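Local coordinates for protein phosphatase YwpJ (Bacillus subtilis, PDB 1NRW) that dephosphorylates phosphorylated five- and six-carbon sugars and nucleoside monophosphates in vitro, and FMN more weakly, as a magnesium-dependent HAD-superfamily phosphatase of the Cof family, at residues R46-M52 with V64-N68; H82-D86 with L210-A215; Y103-G109 with F172-F178. All blocks are in the same frame, centred on the assembly; numbering follows the deposited sequence. Where two conformers were deposited one is given.

Contact 1: residues R46-M52 with V64-N68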
loop_
_atom_site.group_PDB
_atom_site.type_symbol
_atom_site.label_atom_id
_atom_site.label_comp_id
_atom_site.label_asym_id
_atom_site.label_seq_id
_atom_site.Cartn_x
_atom_site.Cartn_y
_atom_site.Cartn_z
ATOM N N ARG A 46 0.606 -0.902 -3.258
ATOM C CA ARG A 46 0.450 -0.991 -4.708
ATOM C C ARG A 46 1.707 -0.541 -5.448
ATOM O O ARG A 46 2.697 -0.149 -4.837
ATOM C CB ARG A 46 -0.734 -0.143 -5.174
ATOM C CG ARG A 46 -2.100 -0.627 -4.686
ATOM C CD ARG A 46 -3.168 0.301 -5.215
ATOM N NE ARG A 46 -4.475 0.075 -4.610
ATOM C CZ ARG A 46 -5.442 -0.654 -5.158
ATOM N NH1 ARG A 46 -5.253 -1.246 -6.333
ATOM N NH2 ARG A 46 -6.614 -0.759 -4.545
ATOM N N ALA A 47 1.657 -0.592 -6.775
ATOM C CA ALA A 47 2.795 -0.191 -7.588
ATOM C C ALA A 47 2.860 1.320 -7.777
ATOM O O ALA A 47 1.847 2.013 -7.707
ATOM C CB ALA A 47 2.720 -0.879 -8.951
ATOM N N HIS A 48 4.061 1.830 -8.027
ATOM C CA HIS A 48 4.225 3.251 -8.262
ATOM C C HIS A 48 3.310 3.720 -9.407
ATOM O O HIS A 48 2.710 4.790 -9.325
ATOM C CB HIS A 48 5.698 3.559 -8.594
ATOM C CG HIS A 48 5.954 4.987 -8.970
ATOM N ND1 HIS A 48 5.833 6.032 -8.078
ATOM C CD2 HIS A 48 6.330 5.541 -10.147
ATOM C CE1 HIS A 48 6.123 7.168 -8.690
ATOM N NE2 HIS A 48 6.428 6.896 -9.946
ATOM N N PHE A 49 3.194 2.920 -10.465
ATOM C CA PHE A 49 2.346 3.317 -11.583
ATOM C C PHE A 49 0.858 3.343 -11.237
ATOM O O PHE A 49 0.082 4.032 -11.895
ATOM C CB PHE A 49 2.614 2.446 -12.825
ATOM C CG PHE A 49 2.630 0.963 -12.563
ATOM C CD1 PHE A 49 1.464 0.281 -12.239
ATOM C CD2 PHE A 49 3.814 0.241 -12.689
ATOM C CE1 PHE A 49 1.476 -1.103 -12.049
ATOM C CE2 PHE A 49 3.838 -1.139 -12.500
ATOM C CZ PHE A 49 2.667 -1.813 -12.180
ATOM N N ASP A 50 0.462 2.611 -10.199
ATOM C CA ASP A 50 -0.940 2.607 -9.763
ATOM C C ASP A 50 -1.225 3.967 -9.131
ATOM O O ASP A 50 -2.311 4.527 -9.285
ATOM C CB ASP A 50 -1.215 1.521 -8.713
ATOM C CG ASP A 50 -1.266 0.129 -9.302
ATOM O OD1 ASP A 50 -1.786 -0.023 -10.427
ATOM O OD2 ASP A 50 -0.807 -0.819 -8.626
ATOM N N VAL A 51 -0.241 4.496 -8.407
ATOM C CA VAL A 51 -0.404 5.793 -7.765
ATOM C C VAL A 51 -0.420 6.884 -8.831
ATOM O O VAL A 51 -1.239 7.797 -8.776
ATOM C CB VAL A 51 0.742 6.081 -6.762
ATOM C CG1 VAL A 51 0.519 7.431 -6.088
ATOM C CG2 VAL A 51 0.811 4.972 -5.716
HETATM N N MSE A 52 0.482 6.778 -9.802
HETATM C CA MSE A 52 0.567 7.763 -10.878
HETATM C C MSE A 52 -0.715 7.837 -11.701
HETATM O O MSE A 52 -1.103 8.911 -12.160
HETATM C CB MSE A 52 1.745 7.435 -11.794
HETATM C CG MSE A 52 3.081 7.441 -11.085
HETATM SE SE MSE A 52 3.533 9.203 -10.447
HETATM C CE MSE A 52 2.728 9.147 -8.710
ATOM N N VAL A 64 6.582 9.122 -3.263
ATOM C CA VAL A 64 5.768 7.918 -3.276
ATOM C C VAL A 64 6.533 6.706 -2.787
ATOM O O VAL A 64 7.590 6.360 -3.329
ATOM C CB VAL A 64 5.257 7.580 -4.692
ATOM C CG1 VAL A 64 4.419 6.290 -4.652
ATOM C CG2 VAL A 64 4.431 8.730 -5.241
ATOM N N ILE A 65 5.995 6.078 -1.751
ATOM C CA ILE A 65 6.560 4.848 -1.215
ATOM C C ILE A 65 5.583 3.795 -1.732
ATOM O O ILE A 65 4.380 3.866 -1.454
ATOM C CB ILE A 65 6.572 4.862 0.319
ATOM C CG1 ILE A 65 7.615 5.874 0.807
ATOM C CG2 ILE A 65 6.868 3.462 0.855
ATOM C CD1 ILE A 65 7.640 6.069 2.308
ATOM N N SER A 66 6.082 2.846 -2.512
ATOM C CA SER A 66 5.221 1.813 -3.073
ATOM C C SER A 66 5.717 0.409 -2.767
ATOM O O SER A 66 6.780 0.232 -2.181
ATOM C CB SER A 66 5.090 2.012 -4.591
ATOM O OG SER A 66 6.349 1.991 -5.239
ATOM N N ALA A 67 4.932 -0.589 -3.157
ATOM C CA ALA A 67 5.296 -1.978 -2.925
ATOM C C ALA A 67 5.623 -2.253 -1.457
ATOM O O ALA A 67 6.584 -2.957 -1.134
ATOM C CB ALA A 67 6.469 -2.363 -3.816
ATOM N N ASN A 68 4.810 -1.685 -0.572
ATOM C CA ASN A 68 4.956 -1.883 0.863
ATOM C C ASN A 68 6.285 -1.387 1.430
ATOM O O ASN A 68 6.805 -1.956 2.389
ATOM C CB ASN A 68 4.774 -3.371 1.203
ATOM C CG ASN A 68 4.593 -3.613 2.688
ATOM O OD1 ASN A 68 3.807 -2.928 3.343
ATOM N ND2 ASN A 68 5.307 -4.598 3.227
HETATM O O HOH W 1 6.487 0.063 -7.436
#

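Contact 2: residues H82-D86 with L210-A215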
loop_
_atom_site.group_PDB
_atom_site.type_symbol
_atom_site.label_atom_id
_atom_site.label_comp_id
_atom_site.label_asym_id
_atom_site.label_seq_id
_atom_site.Cartn_x
_atom_site.Cartn_y
_atom_site.Cartn_z
ATOM N N HIS A 82 15.161 0.807 -4.184
ATOM C CA HIS A 82 14.422 -0.410 -4.494
ATOM C C HIS A 82 15.040 -1.524 -3.651
ATOM O O HIS A 82 16.248 -1.761 -3.672
ATOM C CB HIS A 82 14.348 -0.710 -6.016
ATOM C CG HIS A 82 15.645 -1.074 -6.674
ATOM N ND1 HIS A 82 15.858 -0.874 -8.021
ATOM C CD2 HIS A 82 16.759 -1.684 -6.206
ATOM C CE1 HIS A 82 17.047 -1.341 -8.354
ATOM N NE2 HIS A 82 17.614 -1.839 -7.270
ATOM N N GLU A 83 14.186 -2.154 -2.851
ATOM C CA GLU A 83 14.579 -3.196 -1.907
ATOM C C GLU A 83 13.909 -4.462 -2.402
ATOM O O GLU A 83 12.696 -4.620 -2.278
ATOM C CB GLU A 83 14.087 -2.852 -0.502
ATOM C CG GLU A 83 14.623 -3.761 0.596
ATOM C CD GLU A 83 16.109 -3.556 0.860
ATOM O OE1 GLU A 83 16.562 -2.392 0.887
ATOM O OE2 GLU A 83 16.821 -4.561 1.064
ATOM N N THR A 84 14.705 -5.362 -2.961
ATOM C CA THR A 84 14.176 -6.593 -3.525
ATOM C C THR A 84 14.158 -7.817 -2.630
ATOM O O THR A 84 14.894 -7.912 -1.645
ATOM C CB THR A 84 14.948 -6.975 -4.798
ATOM O OG1 THR A 84 16.323 -7.214 -4.466
ATOM C CG2 THR A 84 14.865 -5.860 -5.829
ATOM N N ILE A 85 13.291 -8.754 -2.994
ATOM C CA ILE A 85 13.160 -10.026 -2.293
ATOM C C ILE A 85 14.156 -10.944 -2.998
ATOM O O ILE A 85 14.181 -10.995 -4.231
ATOM C CB ILE A 85 11.745 -10.634 -2.477
ATOM C CG1 ILE A 85 10.689 -9.719 -1.860
ATOM C CG2 ILE A 85 11.686 -12.030 -1.850
ATOM C CD1 ILE A 85 9.263 -10.107 -2.237
ATOM N N ASP A 86 14.981 -11.648 -2.229
ATOM C CA ASP A 86 15.955 -12.569 -2.808
ATOM C C ASP A 86 15.216 -13.476 -3.788
ATOM O O ASP A 86 14.170 -14.030 -3.453
ATOM C CB ASP A 86 16.606 -13.406 -1.704
ATOM C CG ASP A 86 17.557 -14.454 -2.249
ATOM O OD1 ASP A 86 17.082 -15.445 -2.844
ATOM O OD2 ASP A 86 18.784 -14.285 -2.083
ATOM N N LEU A 210 3.913 -9.962 1.225
ATOM C CA LEU A 210 5.268 -10.318 1.609
ATOM C C LEU A 210 6.291 -9.502 0.831
ATOM O O LEU A 210 6.276 -9.477 -0.399
ATOM C CB LEU A 210 5.507 -11.809 1.348
ATOM C CG LEU A 210 4.716 -12.785 2.222
ATOM C CD1 LEU A 210 4.753 -14.176 1.601
ATOM C CD2 LEU A 210 5.297 -12.803 3.627
ATOM N N SER A 211 7.173 -8.825 1.557
ATOM C CA SER A 211 8.236 -8.044 0.937
ATOM C C SER A 211 9.504 -8.401 1.707
ATOM O O SER A 211 9.446 -9.183 2.660
ATOM C CB SER A 211 7.935 -6.544 1.035
ATOM O OG SER A 211 7.661 -6.163 2.370
ATOM N N SER A 212 10.644 -7.852 1.302
ATOM C CA SER A 212 11.885 -8.167 1.999
ATOM C C SER A 212 11.871 -7.599 3.417
ATOM O O SER A 212 11.104 -6.685 3.725
ATOM C CB SER A 212 13.083 -7.622 1.227
ATOM O OG SER A 212 14.287 -8.187 1.722
ATOM N N ARG A 213 12.724 -8.148 4.280
ATOM C CA ARG A 213 12.800 -7.707 5.668
ATOM C C ARG A 213 12.943 -6.196 5.826
ATOM O O ARG A 213 12.340 -5.606 6.719
ATOM C CB ARG A 213 13.972 -8.399 6.376
ATOM C CG ARG A 213 14.105 -8.031 7.849
ATOM C CD ARG A 213 12.831 -8.368 8.616
ATOM N NE ARG A 213 12.906 -7.981 10.022
ATOM C CZ ARG A 213 13.740 -8.520 10.907
ATOM N NH1 ARG A 213 14.579 -9.480 10.538
ATOM N NH2 ARG A 213 13.738 -8.095 12.165
ATOM N N LYS A 214 13.747 -5.574 4.969
ATOM C CA LYS A 214 13.966 -4.136 5.048
ATOM C C LYS A 214 12.948 -3.315 4.274
ATOM O O LYS A 214 13.091 -2.101 4.154
ATOM C CB LYS A 214 15.373 -3.777 4.569
ATOM C CG LYS A 214 16.485 -4.296 5.471
ATOM C CD LYS A 214 17.834 -3.738 5.027
ATOM C CE LYS A 214 18.973 -4.285 5.874
ATOM N NZ LYS A 214 19.095 -5.764 5.733
ATOM N N ALA A 215 11.922 -3.978 3.748
ATOM C CA ALA A 215 10.880 -3.278 3.006
ATOM C C ALA A 215 9.565 -3.255 3.788
ATOM O O ALA A 215 8.839 -4.245 3.828
ATOM C CB ALA A 215 10.662 -3.944 1.644
HETATM O O HOH W 2 10.921 -6.274 -1.050
HETATM O O HOH W 3 15.657 -6.500 2.974
HETATM O O HOH W 4 15.027 -10.879 0.421
#

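Contact 3: residues Y103-G109 with F172-F178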
loop_
_atom_site.group_PDB
_atom_site.type_symbol
_atom_site.label_atom_id
_atom_site.label_comp_id
_atom_site.label_asym_id
_atom_site.label_seq_id
_atom_site.Cartn_x
_atom_site.Cartn_y
_atom_site.Cartn_z
ATOM N N TYR A 103 -4.673 -16.856 -4.835
ATOM C CA TYR A 103 -4.614 -15.919 -5.949
ATOM C C TYR A 103 -3.378 -15.115 -5.553
ATOM O O TYR A 103 -3.110 -14.955 -4.359
ATOM C CB TYR A 103 -5.797 -14.942 -5.966
ATOM C CG TYR A 103 -7.153 -15.509 -6.308
ATOM C CD1 TYR A 103 -7.302 -16.819 -6.761
ATOM C CD2 TYR A 103 -8.300 -14.725 -6.164
ATOM C CE1 TYR A 103 -8.565 -17.336 -7.054
ATOM C CE2 TYR A 103 -9.562 -15.229 -6.457
ATOM C CZ TYR A 103 -9.688 -16.536 -6.896
ATOM O OH TYR A 103 -10.943 -17.045 -7.150
ATOM N N TYR A 104 -2.622 -14.613 -6.518
ATOM C CA TYR A 104 -1.456 -13.821 -6.155
ATOM C C TYR A 104 -1.092 -12.781 -7.200
ATOM O O TYR A 104 -1.443 -12.904 -8.375
ATOM C CB TYR A 104 -0.259 -14.739 -5.839
ATOM C CG TYR A 104 0.328 -15.487 -7.017
ATOM C CD1 TYR A 104 1.273 -14.882 -7.851
ATOM C CD2 TYR A 104 -0.058 -16.797 -7.299
ATOM C CE1 TYR A 104 1.820 -15.564 -8.933
ATOM C CE2 TYR A 104 0.482 -17.491 -8.381
ATOM C CZ TYR A 104 1.419 -16.867 -9.193
ATOM O OH TYR A 104 1.955 -17.540 -10.265
ATOM N N GLU A 105 -0.413 -11.732 -6.751
ATOM C CA GLU A 105 0.011 -10.655 -7.631
ATOM C C GLU A 105 1.465 -10.375 -7.284
ATOM O O GLU A 105 1.819 -10.293 -6.108
ATOM C CB GLU A 105 -0.842 -9.404 -7.394
ATOM C CG GLU A 105 -2.331 -9.628 -7.652
ATOM C CD GLU A 105 -3.165 -8.378 -7.430
ATOM O OE1 GLU A 105 -2.581 -7.294 -7.206
ATOM O OE2 GLU A 105 -4.409 -8.480 -7.487
ATOM N N VAL A 106 2.300 -10.245 -8.309
ATOM C CA VAL A 106 3.724 -9.995 -8.104
ATOM C C VAL A 106 4.090 -8.592 -8.572
ATOM O O VAL A 106 4.088 -8.295 -9.768
ATOM C CB VAL A 106 4.585 -11.028 -8.870
ATOM C CG1 VAL A 106 6.055 -10.874 -8.485
ATOM C CG2 VAL A 106 4.104 -12.449 -8.556
ATOM N N PHE A 107 4.402 -7.728 -7.615
ATOM C CA PHE A 107 4.772 -6.355 -7.919
ATOM C C PHE A 107 6.251 -6.290 -8.273
ATOM O O PHE A 107 7.104 -6.628 -7.457
ATOM C CB PHE A 107 4.468 -5.465 -6.712
ATOM C CG PHE A 107 2.995 -5.330 -6.424
ATOM C CD1 PHE A 107 2.269 -4.257 -6.938
ATOM C CD2 PHE A 107 2.328 -6.302 -5.686
ATOM C CE1 PHE A 107 0.891 -4.157 -6.722
ATOM C CE2 PHE A 107 0.944 -6.211 -5.464
ATOM C CZ PHE A 107 0.231 -5.137 -5.985
ATOM N N THR A 108 6.537 -5.867 -9.500
ATOM C CA THR A 108 7.906 -5.754 -9.993
ATOM C C THR A 108 8.093 -4.358 -10.570
ATOM O O THR A 108 7.231 -3.496 -10.419
ATOM C CB THR A 108 8.183 -6.771 -11.115
ATOM O OG1 THR A 108 7.461 -6.388 -12.292
ATOM C CG2 THR A 108 7.747 -8.162 -10.690
ATOM N N GLY A 109 9.213 -4.137 -11.245
ATOM C CA GLY A 109 9.441 -2.830 -11.833
ATOM C C GLY A 109 8.539 -2.583 -13.032
ATOM O O GLY A 109 7.840 -1.572 -13.106
ATOM N N PHE A 172 11.765 -8.469 -7.757
ATOM C CA PHE A 172 10.559 -8.778 -6.998
ATOM C C PHE A 172 10.505 -7.841 -5.796
ATOM O O PHE A 172 11.384 -7.875 -4.940
ATOM C CB PHE A 172 10.606 -10.236 -6.537
ATOM C CG PHE A 172 10.639 -11.224 -7.674
ATOM C CD1 PHE A 172 9.489 -11.498 -8.405
ATOM C CD2 PHE A 172 11.828 -11.850 -8.038
ATOM C CE1 PHE A 172 9.518 -12.385 -9.487
ATOM C CE2 PHE A 172 11.872 -12.736 -9.115
ATOM C CZ PHE A 172 10.713 -13.005 -9.844
ATOM N N TYR A 173 9.468 -7.009 -5.735
ATOM C CA TYR A 173 9.337 -6.049 -4.643
ATOM C C TYR A 173 8.328 -6.423 -3.569
ATOM O O TYR A 173 8.601 -6.288 -2.381
ATOM C CB TYR A 173 8.955 -4.672 -5.191
ATOM C CG TYR A 173 9.920 -4.107 -6.204
ATOM C CD1 TYR A 173 11.295 -4.091 -5.959
ATOM C CD2 TYR A 173 9.458 -3.569 -7.403
ATOM C CE1 TYR A 173 12.183 -3.552 -6.890
ATOM C CE2 TYR A 173 10.334 -3.029 -8.337
ATOM C CZ TYR A 173 11.695 -3.024 -8.075
ATOM O OH TYR A 173 12.560 -2.486 -9.000
ATOM N N ASN A 174 7.153 -6.880 -3.989
ATOM C CA ASN A 174 6.101 -7.217 -3.039
ATOM C C ASN A 174 5.251 -8.309 -3.670
ATOM O O ASN A 174 5.021 -8.301 -4.881
ATOM C CB ASN A 174 5.265 -5.951 -2.763
ATOM C CG ASN A 174 4.312 -6.096 -1.581
ATOM O OD1 ASN A 174 4.591 -6.801 -0.614
ATOM N ND2 ASN A 174 3.184 -5.384 -1.647
ATOM N N ILE A 175 4.820 -9.259 -2.851
ATOM C CA ILE A 175 3.982 -10.354 -3.319
ATOM C C ILE A 175 2.712 -10.380 -2.488
ATOM O O ILE A 175 2.762 -10.510 -1.260
ATOM C CB ILE A 175 4.696 -11.717 -3.183
ATOM C CG1 ILE A 175 5.963 -11.726 -4.042
ATOM C CG2 ILE A 175 3.757 -12.844 -3.625
ATOM C CD1 ILE A 175 6.842 -12.963 -3.844
ATOM N N LEU A 176 1.575 -10.237 -3.160
ATOM C CA LEU A 176 0.284 -10.266 -2.484
ATOM C C LEU A 176 -0.340 -11.648 -2.666
ATOM O O LEU A 176 -0.356 -12.182 -3.774
ATOM C CB LEU A 176 -0.646 -9.190 -3.064
ATOM C CG LEU A 176 -2.074 -9.090 -2.499
ATOM C CD1 LEU A 176 -2.598 -7.677 -2.689
ATOM C CD2 LEU A 176 -2.994 -10.109 -3.183
ATOM N N GLY A 177 -0.810 -12.223 -1.562
ATOM C CA GLY A 177 -1.469 -13.518 -1.581
ATOM C C GLY A 177 -2.904 -13.303 -1.132
ATOM O O GLY A 177 -3.152 -12.519 -0.220
ATOM N N PHE A 178 -3.849 -14.002 -1.752
ATOM C CA PHE A 178 -5.261 -13.831 -1.419
ATOM C C PHE A 178 -6.008 -15.156 -1.394
ATOM O O PHE A 178 -5.715 -16.056 -2.180
ATOM C CB PHE A 178 -5.903 -12.910 -2.467
ATOM C CG PHE A 178 -7.408 -12.810 -2.382
ATOM C CD1 PHE A 178 -8.014 -11.709 -1.779
ATOM C CD2 PHE A 178 -8.217 -13.796 -2.944
ATOM C CE1 PHE A 178 -9.408 -11.585 -1.740
ATOM C CE2 PHE A 178 -9.613 -13.689 -2.912
ATOM C CZ PHE A 178 -10.209 -12.580 -2.309
#

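Contact 1: residues R46-M52 with V64-N68
Apolar packing gathers on Val-64, whose two methyls serve different partners on helix 48-52. CG1 meets Val-51 CG2 tip to tip at 4.0 Å, while CG2 lies 3.9 Å from Met-52 CE, the selenomethionine chain bending at its second and third torsions so that the terminal methyl comes back toward the strand. A beta-branched valine suits this place because it offers methyls in two directions from a single short stem. His-48 crosses Val-64 at about a right angle. With its CG anti to the backbone N (chi1 175°), the ring turns an edge to the valine, and ND1 sits 3.7 Å from Val-64 CG1; Met-52 CG covers part of one ring face.

The polar links lie at the start of the helix. Ala-67 N donates to Arg-46 O (2.8 Å), the one direct hydrogen bond between the segments, and Ser-66 CB packs against the same carbonyl. Ser-66 OG reaches His-48 N through a water that accepts from this amide at 3.1 Å, so the water satisfies a first-turn N-H and the serine hydroxyl holds the water in place. Within 46-52, Ala-47 N donates to Asp-50 OD2 at 3.1 Å, tying the N-cap residue back to the first turn.

The side chain of Arg-46 starts off away from the strand; its NE forms a salt bridge with the metal ligand Asp-12 and its NH1 another with Glu-125. The contact joins helix and second strand of the beta-alpha-beta unit 39-43, 48-55, 63-66; strand 39-43 flanks 63-66 on one side and strand 71-73 on the other.

Contact 2: residues H82-D86 with L210-A215
This is a largely water-mediated contact between the two linkers that join core and cap, lying side by side. Residues Glu-83 to Asp-86 lead from strand 79-82 of the eight-stranded core sheet into helix 87-99 of the cap; the end of strand 207-212, the last cap strand, and the type I turn Ser-212 to Ala-215 lead back toward helix 217-227. Such a paired crossing is consistent with the C2-type cap of Cof-family HAD phosphatases.

Ile-85 supplies the buried, apolar end. Its CG1 branch, anti to the carbonyl carbon (chi1 -63°), runs along the strand backbone, bringing CD1 to 3.6 Å from Leu-210 O and CG1 to 3.7 Å from Ser-212 N. Farther along, Glu-83 lays its aliphatic stem on the turn: CG is 4.1 Å from Ala-215 CB, and the carboxylate carbon CD is 3.8 Å from Lys-214 CB. A long side chain suits this place because its methylenes cover the turn while its carboxylate is left to polar partners, OE1 to His-81 NE2 and OE2 to a water. Between these two residues Ser-212 CB approaches Thr-84 O at 3.4 Å.

Three waters fill the polar part. One donates to Glu-83 O and accepts from Ser-212 N; another donates to Glu-83 OE2, accepts from Lys-214 N and lies unusually close to Ser-212 OG, a distance best treated with caution; the third accepts from Asp-86 N and also bonds to Ser-212 OG. A serine, small and polar, leaves room for water beside its hydroxyl.

The two linkers thus meet largely through water, which satisfies main-chain groups on both. Lys-214 NZ stays 5.3 Å from Glu-83 OE2, so any attraction between these charges is probably modest.

Contact 3: residues Y103-G109 with F172-F178
Two central strands of the six-stranded sheet in the cap of this HAD phosphatase, 103-108 and 172-178, pair antiparallel and end in a classic beta bulge. Tyr-103 with Phe-178 and Glu-105 with Leu-176 are hydrogen-bonded pairs, each closed by two backbone bonds, such as Leu-176 N to Glu-105 O at 3.0 Å. At the bulge Tyr-173 and Asn-174 both face Phe-107: Phe-107 N donates to Asn-174 O, while Phe-107 O accepts from Tyr-173 N at 2.9 Å and, weakly, from Asn-174 N at 3.5 Å.

Tyr-103, Glu-105, Phe-107, Asn-174, Leu-176 and Phe-178 share one face. The rings of Tyr-103 and Phe-178 lie side by side with planes 12° apart, but are slid so far that they barely overlap. Phe-107 turns its ring edge to Leu-176 CB, 4.1 Å from CE2. Asn-174 ND2 leads out of the pair to Glu-209 OE1 and Gly-45 O, linking the cap to a phosphate-binding residue. On the other face, Val-106 and Ile-175 pack against helix 87-99, apolar chains suited to a buried helix-sheet interface, and Val-106 CG1 meets the edge of Phe-172 at CD1 (3.5 Å).

Tyr-173, the extra residue of the bulge, has its CB pointing off the two faces, and its CG lies beside the backbone N (chi1 -58°); the ring then lies along the end of the partner strand, with CE2 3.3 Å from Gly-109 N.

Overall arrangement
From the N terminus, contact 1 closes first, bringing helix 48-55 against strand 63-66 of the eight-stranded sheet, with eleven residues between the two segments. Contact 2 then opens at 82-86 and closes only at 210-215; within that long excursion contact 3 both opens at 103-109 and closes at 172-178. Contacts 2 and 3 thus nest, whereas contact 1 precedes them. Strands 172-178 and 207-212 are neighbours, joined by Leu-210 N to Ile-175 O, and Ile-85 N bonds to Phe-172 O. Contact 1 meets the other two across the domain boundary: Asn-68 ND2 bonds to Ser-211 OG, and Ala-67 packs on Tyr-173 and Asn-174.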